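Local coordinates for hemoglobin chain d1 (Lumbricus terrestris, PDB 1X9F), which probably carries oxygen, as a heme-binding globin subunit of the earthworm's large extracellular hemoglobin, at residues 25-30 against 113-118. Sequence-based numbering, arbitrary orientation.
Sequences VAFGLE and HVLGDR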
ATOM      1  N   VAL D  25      15.148   0.117 -10.795  1.00 26.82           N
ATOM      2  CA  VAL D  25      14.869   1.355 -11.521  1.00 27.08           C
ATOM      3  C   VAL D  25      14.100   2.371 -10.666  1.00 24.36           C
ATOM      4  O   VAL D  25      14.439   3.555 -10.666  1.00 25.54           O
ATOM      5  CB  VAL D  25      14.128   1.076 -12.850  1.00 28.17           C
ATOM      6  CG1 VAL D  25      13.959   2.355 -13.667  1.00 29.60           C
ATOM      7  CG2 VAL D  25      14.895   0.039 -13.668  1.00 27.94           C
ATOM      8  N   ALA D  26      13.084   1.921  -9.931  1.00 23.26           N
ATOM      9  CA  ALA D  26      12.315   2.841  -9.089  1.00 24.68           C
ATOM     10  C   ALA D  26      13.117   3.337  -7.890  1.00 24.78           C
ATOM     11  O   ALA D  26      12.966   4.484  -7.466  1.00 25.04           O
ATOM     12  CB  ALA D  26      11.008   2.206  -8.636  1.00 22.45           C
ATOM     13  N   PHE D  27      13.971   2.468  -7.355  1.00 24.45           N
ATOM     14  CA  PHE D  27      14.780   2.806  -6.190  1.00 24.95           C
ATOM     15  C   PHE D  27      15.746   3.909  -6.585  1.00 25.53           C
ATOM     16  O   PHE D  27      15.865   4.934  -5.896  1.00 25.46           O
ATOM     17  CB  PHE D  27      15.537   1.563  -5.707  1.00 26.90           C
ATOM     18  CG  PHE D  27      16.456   1.816  -4.544  1.00 27.52           C
ATOM     19  CD1 PHE D  27      17.737   2.313  -4.751  1.00 25.76           C
ATOM     20  CD2 PHE D  27      16.047   1.543  -3.243  1.00 31.89           C
ATOM     21  CE1 PHE D  27      18.592   2.550  -3.682  1.00 25.07           C
ATOM     22  CE2 PHE D  27      16.898   1.774  -2.167  1.00 32.04           C
ATOM     23  CZ  PHE D  27      18.174   2.277  -2.389  1.00 28.14           C
ATOM     24  N   GLY D  28      16.428   3.693  -7.709  1.00 26.00           N
ATOM     25  CA  GLY D  28      17.425   4.639  -8.199  1.00 28.77           C
ATOM     26  C   GLY D  28      16.876   6.029  -8.469  1.00 25.96           C
ATOM     27  O   GLY D  28      17.525   7.031  -8.160  1.00 24.11           O
ATOM     28  N   LEU D  29      15.682   6.073  -9.053  1.00 26.77           N
ATOM     29  CA  LEU D  29      15.005   7.315  -9.401  1.00 28.46           C
ATOM     30  C   LEU D  29      14.655   8.082  -8.134  1.00 27.85           C
ATOM     31  O   LEU D  29      14.936   9.279  -8.021  1.00 26.82           O
ATOM     32  CB  LEU D  29      13.739   7.005 -10.215  1.00 30.21           C
ATOM     33  CG  LEU D  29      12.689   8.095 -10.476  1.00 36.38           C
ATOM     34  CD1 LEU D  29      13.043   8.929 -11.703  1.00 43.14           C
ATOM     35  CD2 LEU D  29      11.309   7.475 -10.644  1.00 35.34           C
ATOM     36  N   GLU D  30      14.049   7.378  -7.182  1.00 28.11           N
ATOM     37  CA  GLU D  30      13.653   7.978  -5.917  1.00 29.06           C
ATOM     38  C   GLU D  30      14.865   8.567  -5.213  1.00 26.85           C
ATOM     39  O   GLU D  30      14.803   9.676  -4.673  1.00 27.30           O
ATOM     40  CB  GLU D  30      12.981   6.946  -5.019  1.00 29.85           C
ATOM     41  CG  GLU D  30      12.358   7.548  -3.768  1.00 35.41           C
ATOM     42  CD  GLU D  30      11.700   6.509  -2.886  1.00 48.06           C
ATOM     43  OE1 GLU D  30      11.301   5.439  -3.400  1.00 44.80           O
ATOM     44  OE2 GLU D  30      11.571   6.760  -1.667  1.00 53.68           O
ATOM     45  N   HIS D 113      18.512   7.383   3.943  1.00 27.79           N
ATOM     46  CA  HIS D 113      17.129   7.810   4.117  1.00 27.74           C
ATOM     47  C   HIS D 113      16.164   6.964   3.278  1.00 29.24           C
ATOM     48  O   HIS D 113      15.143   6.492   3.792  1.00 29.18           O
ATOM     49  CB  HIS D 113      17.014   9.293   3.766  1.00 28.40           C
ATOM     50  CG  HIS D 113      15.686   9.893   4.102  1.00 31.07           C
ATOM     51  ND1 HIS D 113      14.558   9.669   3.343  1.00 36.84           N
ATOM     52  CD2 HIS D 113      15.309  10.718   5.106  1.00 32.29           C
ATOM     53  CE1 HIS D 113      13.540  10.323   3.871  1.00 36.80           C
ATOM     54  NE2 HIS D 113      13.968  10.966   4.942  1.00 35.58           N
ATOM     55  N   VAL D 114      16.488   6.767   1.999  1.00 29.32           N
ATOM     56  CA  VAL D 114      15.673   5.911   1.136  1.00 29.55           C
ATOM     57  C   VAL D 114      15.730   4.450   1.595  1.00 29.12           C
ATOM     58  O   VAL D 114      14.714   3.753   1.558  1.00 31.14           O
ATOM     59  CB  VAL D 114      16.007   6.049  -0.389  1.00 30.66           C
ATOM     60  CG1 VAL D 114      15.925   7.514  -0.837  1.00 30.76           C
ATOM     61  CG2 VAL D 114      17.367   5.463  -0.739  1.00 35.29           C
ATOM     62  N   LEU D 115      16.904   3.996   2.036  1.00 27.99           N
ATOM     63  CA  LEU D 115      17.042   2.636   2.555  1.00 28.04           C
ATOM     64  C   LEU D 115      16.159   2.445   3.785  1.00 28.47           C
ATOM     65  O   LEU D 115      15.481   1.419   3.921  1.00 24.02           O
ATOM     66  CB  LEU D 115      18.501   2.304   2.877  1.00 27.71           C
ATOM     67  CG  LEU D 115      19.384   1.896   1.693  1.00 25.96           C
ATOM     68  CD1 LEU D 115      20.832   1.907   2.110  1.00 26.67           C
ATOM     69  CD2 LEU D 115      19.005   0.532   1.144  1.00 23.67           C
ATOM     70  N   GLY D 116      16.160   3.453   4.656  1.00 29.61           N
ATOM     71  CA  GLY D 116      15.297   3.498   5.834  1.00 32.02           C
ATOM     72  C   GLY D 116      13.829   3.276   5.518  1.00 34.55           C
ATOM     73  O   GLY D 116      13.150   2.524   6.218  1.00 36.05           O
ATOM     74  N   ASP D 117      13.337   3.923   4.462  1.00 36.04           N
ATOM     75  CA  ASP D 117      11.952   3.747   4.031  1.00 38.43           C
ATOM     76  C   ASP D 117      11.675   2.321   3.610  1.00 36.97           C
ATOM     77  O   ASP D 117      10.644   1.757   3.964  1.00 40.30           O
ATOM     78  CB  ASP D 117      11.621   4.671   2.861  1.00 41.24           C
ATOM     79  CG  ASP D 117      11.584   6.123   3.259  1.00 46.06           C
ATOM     80  OD1 ASP D 117      11.033   6.435   4.336  1.00 50.58           O
ATOM     81  OD2 ASP D 117      12.073   7.030   2.556  1.00 50.31           O
ATOM     82  N   ARG D 118      12.591   1.745   2.842  1.00 37.02           N
ATOM     83  CA  ARG D 118      12.411   0.396   2.332  1.00 36.06           C
ATOM     84  C   ARG D 118      12.484  -0.645   3.434  1.00 35.43           C
ATOM     85  O   ARG D 118      11.660  -1.561   3.483  1.00 35.91           O
ATOM     86  CB  ARG D 118      13.469   0.085   1.282  1.00 36.49           C
ATOM     87  CG  ARG D 118      13.273   0.821  -0.030  1.00 42.24           C
ATOM     88  CD  ARG D 118      12.277   0.133  -0.955  1.00 52.22           C
ATOM     89  NE  ARG D 118      12.089   0.841  -2.224  1.00 48.55           N
ATOM     90  CZ  ARG D 118      11.904   2.153  -2.352  1.00 51.79           C
ATOM     91  NH1 ARG D 118      11.856   2.951  -1.289  1.00 50.63           N
ATOM     92  NH2 ARG D 118      11.747   2.675  -3.560  1.00 51.62           N
TER
HETATM   93  O   HOH W   1      12.602   8.074   0.266  1.00 42.77           O
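Phe27, Glu30 and Arg118 carry the packing of helix 21-38 against helix 101-119, the B and G helices of the globin fold; the axes of segments 25-30 and 113-118 come within 10.9 Å of each other at 136°. The Phe27 side chain, with CG anti to the backbone N (chi1 177°), brings its ring end between the helices, where CZ lies 3.7 Å from CG2 of Val114 and 4.0 Å from CD2 of Leu115. Leu67 of helix 57-75 also touches this ring, and Trp14 and Ala17 of helix 4-18 pack on Leu115, so the apolar part of the contact belongs to the globin core. Toward its more exposed margin, the Arg118 guanidinium stands steeply to the ring, with Phe27 CD2 over one of its faces. Glu30 reaches across in an extended chain, and its OE1 accepts a hydrogen bond from Arg118 NH2 (2.8 Å) within a salt bridge. The bond is nearly straight (165°) and OE1 lies in the guanidinium plane, although NH2 comes to the syn side of the carboxylate well out of the carboxylate plane; NH1 adds a weak bond to the same oxygen. Replacing Glu30 by an alanine would probably leave the guanidinium without its acidic mate and free to swing off Phe27. Asp117 OD1 forms a salt bridge with Arg33 of a neighbouring subunit, another copy of this protein, while a water bridges Asp117 OD2 to Glu30 OE2, 2.6 Å from each oxygen.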